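PDB 4Y68: putative nisin-resistance protein from Streptococcus agalactiae 515, which probably acts as a membrane-attached S41-family peptidase that recognises the lantibiotic nisin and confers resistance to it by cleaving it. Local coordinates for residues 117-122 and 142-147. Sequence-based numbering, arbitrary orientation.
Sequences DILLIT and QNILME
Ile-121 and Leu-119 of strand 118-122 meet Ile-144 and Leu-145 of the helix that packs on the sheet, the two short axes running almost antiparallel, at 164°, and coming within 10.9 Å of each other. This is a worked example of how the helix of a beta-alpha-beta unit packs on its first strand: between these two segments the contact is purely apolar, with no hydrogen bond across it. Ile-144 carries the helix side of the contact through its CG2 methyl; with CG1 beside the backbone N (chi1 -69°), CG2 stands anti to that N and reaches both strand residues. Its CG2 lies 3.4 Å from CD1 of Ile-121, tighter than ordinary van der Waals contact, and the two side chains lie alongside one another, pointing opposite ways. The same CG2 stands 3.8 Å from CD1 of Leu-119, where the side chains cross at a slant, so a single methyl bridges two residues that point to the same face of the strand. Ile-121 is extended beyond CG1 (chi2 177°), which carries its CD1 out toward the helix. There that methyl also touches CD2 of Leu-145, at 3.9 Å, and so lies against two consecutive helix residues. Leu-145 contributes little more than this one branch. All four side chains are buried. The intervening helix 131-147 leads on to strand 152-156, which pairs in parallel with strand 118-122 through backbone bonds from Leu-119 and Ile-121 to Ile-154. Leu-153 of that strand touches both Leu-119 and Leu-145, while Tyr-111 of the antiparallel strand 110-113 packs against Ile-121 and Ile-144. On the other face of the sheet, Ile-118 and Leu-120 rest on helix 297-308, leaving strand 118-122 sandwiched between two helices.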
ATOM      1  N   ASP A 117      26.956  12.241   8.652  1.00 40.29           N
ATOM      2  CA  ASP A 117      26.564  10.893   9.071  1.00 35.35           C
ATOM      3  C   ASP A 117      25.108  10.525   8.791  1.00 37.58           C
ATOM      4  O   ASP A 117      24.760   9.340   8.781  1.00 35.42           O
ATOM      5  CB  ASP A 117      26.844  10.714  10.560  1.00 37.01           C
ATOM      6  CG  ASP A 117      28.329  10.678  10.862  1.00 40.84           C
ATOM      7  OD1 ASP A 117      29.088  10.331   9.935  1.00 44.45           O
ATOM      8  OD2 ASP A 117      28.738  11.000  11.999  1.00 42.83           O
ATOM      9  N   ILE A 118      24.265  11.528   8.562  1.00 37.11           N
ATOM     10  CA  ILE A 118      22.827  11.311   8.433  1.00 35.81           C
ATOM     11  C   ILE A 118      22.243  11.787   7.093  1.00 33.99           C
ATOM     12  O   ILE A 118      22.405  12.953   6.720  1.00 35.22           O
ATOM     13  CB  ILE A 118      22.078  12.022   9.570  1.00 35.46           C
ATOM     14  CG1 ILE A 118      22.539  11.497  10.931  1.00 32.52           C
ATOM     15  CG2 ILE A 118      20.568  11.881   9.381  1.00 31.89           C
ATOM     16  CD1 ILE A 118      21.739  12.073  12.103  1.00 37.75           C
ATOM     17  N   LEU A 119      21.576  10.884   6.377  1.00 28.71           N
ATOM     18  CA  LEU A 119      20.809  11.240   5.182  1.00 26.67           C
ATOM     19  C   LEU A 119      19.320  11.274   5.517  1.00 31.64           C
ATOM     20  O   LEU A 119      18.823  10.425   6.260  1.00 31.04           O
ATOM     21  CB  LEU A 119      21.045  10.247   4.041  1.00 29.66           C
ATOM     22  CG  LEU A 119      22.468   9.985   3.534  1.00 30.59           C
ATOM     23  CD1 LEU A 119      22.430   9.181   2.235  1.00 28.06           C
ATOM     24  CD2 LEU A 119      23.222  11.288   3.344  1.00 26.65           C
ATOM     25  N   LEU A 120      18.618  12.266   4.988  1.00 26.94           N
ATOM     26  CA  LEU A 120      17.169  12.347   5.117  1.00 26.73           C
ATOM     27  C   LEU A 120      16.528  11.885   3.808  1.00 25.39           C
ATOM     28  O   LEU A 120      16.647  12.561   2.792  1.00 27.53           O
ATOM     29  CB  LEU A 120      16.721  13.774   5.463  1.00 23.80           C
ATOM     30  CG  LEU A 120      15.213  14.065   5.353  1.00 25.92           C
ATOM     31  CD1 LEU A 120      14.375  13.095   6.177  1.00 23.24           C
ATOM     32  CD2 LEU A 120      14.896  15.489   5.771  1.00 22.85           C
ATOM     33  N   ILE A 121      15.860  10.735   3.814  1.00 25.77           N
ATOM     34  CA  ILE A 121      15.271  10.254   2.569  1.00 25.53           C
ATOM     35  C   ILE A 121      13.740  10.399   2.569  1.00 26.79           C
ATOM     36  O   ILE A 121      13.046   9.912   3.455  1.00 25.17           O
ATOM     37  CB  ILE A 121      15.677   8.803   2.293  1.00 22.42           C
ATOM     38  CG1 ILE A 121      17.204   8.696   2.226  1.00 24.76           C
ATOM     39  CG2 ILE A 121      15.150   8.345   0.946  1.00 27.04           C
ATOM     40  CD1 ILE A 121      17.712   7.277   2.027  1.00 24.16           C
ATOM     41  N   THR A 122      13.244  11.123   1.578  1.00 24.86           N
ATOM     42  CA  THR A 122      11.823  11.304   1.339  1.00 25.39           C
ATOM     43  C   THR A 122      11.311  10.186   0.440  1.00 25.07           C
ATOM     44  O   THR A 122      11.841   9.960  -0.646  1.00 28.09           O
ATOM     45  CB  THR A 122      11.559  12.670   0.702  1.00 28.12           C
ATOM     46  OG1 THR A 122      12.069  13.683   1.574  1.00 27.58           O
ATOM     47  CG2 THR A 122      10.078  12.912   0.465  1.00 22.13           C
ATOM     48  N   GLN A 142      17.812   2.640  -4.164  1.00 26.25           N
ATOM     49  CA  GLN A 142      18.953   1.746  -4.176  1.00 26.67           C
ATOM     50  C   GLN A 142      20.270   2.544  -4.250  1.00 30.95           C
ATOM     51  O   GLN A 142      21.166   2.341  -3.436  1.00 36.65           O
ATOM     52  CB  GLN A 142      18.823   0.779  -5.348  1.00 27.48           C
ATOM     53  CG  GLN A 142      19.984  -0.163  -5.551  1.00 32.98           C
ATOM     54  CD  GLN A 142      19.852  -1.435  -4.763  1.00 40.02           C
ATOM     55  OE1 GLN A 142      19.577  -1.423  -3.555  1.00 45.24           O
ATOM     56  NE2 GLN A 142      20.043  -2.556  -5.439  1.00 40.54           N
ATOM     57  N   ASN A 143      20.374   3.478  -5.192  1.00 32.45           N
ATOM     58  CA  ASN A 143      21.613   4.238  -5.324  1.00 34.12           C
ATOM     59  C   ASN A 143      21.960   4.985  -4.059  1.00 35.26           C
ATOM     60  O   ASN A 143      23.106   4.963  -3.618  1.00 39.68           O
ATOM     61  CB  ASN A 143      21.559   5.235  -6.471  1.00 32.83           C
ATOM     62  CG  ASN A 143      22.792   6.137  -6.495  1.00 47.78           C
ATOM     63  OD1 ASN A 143      22.852   7.152  -5.794  1.00 43.64           O
ATOM     64  ND2 ASN A 143      23.799   5.745  -7.274  1.00 49.26           N
ATOM     65  N   ILE A 144      20.967   5.637  -3.472  1.00 34.21           N
ATOM     66  CA  ILE A 144      21.195   6.395  -2.251  1.00 34.35           C
ATOM     67  C   ILE A 144      21.716   5.509  -1.147  1.00 36.24           C
ATOM     68  O   ILE A 144      22.680   5.860  -0.482  1.00 34.54           O
ATOM     69  CB  ILE A 144      19.923   7.092  -1.755  1.00 29.77           C
ATOM     70  CG1 ILE A 144      19.543   8.227  -2.721  1.00 32.00           C
ATOM     71  CG2 ILE A 144      20.134   7.591  -0.311  1.00 28.85           C
ATOM     72  CD1 ILE A 144      18.208   8.877  -2.410  1.00 29.28           C
ATOM     73  N   LEU A 145      21.077   4.353  -0.968  1.00 35.00           N
ATOM     74  CA  LEU A 145      21.385   3.468   0.152  1.00 33.18           C
ATOM     75  C   LEU A 145      22.698   2.713  -0.056  1.00 34.79           C
ATOM     76  O   LEU A 145      23.414   2.464   0.906  1.00 36.13           O
ATOM     77  CB  LEU A 145      20.241   2.469   0.380  1.00 29.47           C
ATOM     78  CG  LEU A 145      18.916   3.041   0.910  1.00 32.71           C
ATOM     79  CD1 LEU A 145      17.796   2.002   0.904  1.00 24.92           C
ATOM     80  CD2 LEU A 145      19.092   3.608   2.298  1.00 26.07           C
ATOM     81  N   MET A 146      23.014   2.369  -1.307  1.00 37.97           N
ATOM     82  CA  MET A 146      24.184   1.534  -1.601  1.00 42.94           C
ATOM     83  C   MET A 146      25.467   2.336  -1.915  1.00 45.44           C
ATOM     84  O   MET A 146      26.569   1.900  -1.577  1.00 48.36           O
ATOM     85  CB  MET A 146      23.877   0.578  -2.766  1.00 36.53           C
ATOM     86  CG  MET A 146      22.847  -0.540  -2.445  1.00 42.72           C
ATOM     87  SD  MET A 146      23.298  -1.724  -1.138  1.00 51.29           S
ATOM     88  CE  MET A 146      24.842  -2.396  -1.759  1.00 43.58           C
ATOM     89  N   GLU A 147      25.326   3.501  -2.540  1.00 43.54           N
ATOM     90  CA  GLU A 147      26.485   4.269  -2.991  1.00 42.14           C
ATOM     91  C   GLU A 147      26.745   5.597  -2.272  1.00 46.05           C
ATOM     92  O   GLU A 147      27.617   6.357  -2.682  1.00 48.27           O
ATOM     93  CB  GLU A 147      26.338   4.550  -4.468  1.00 38.76           C
ATOM     94  CG  GLU A 147      25.928   3.327  -5.244  1.00 42.52           C
ATOM     95  CD  GLU A 147      26.790   3.139  -6.439  1.00 42.53           C
ATOM     96  OE1 GLU A 147      27.936   3.620  -6.395  1.00 49.36           O
ATOM     97  OE2 GLU A 147      26.335   2.529  -7.424  1.00 52.56           O
TER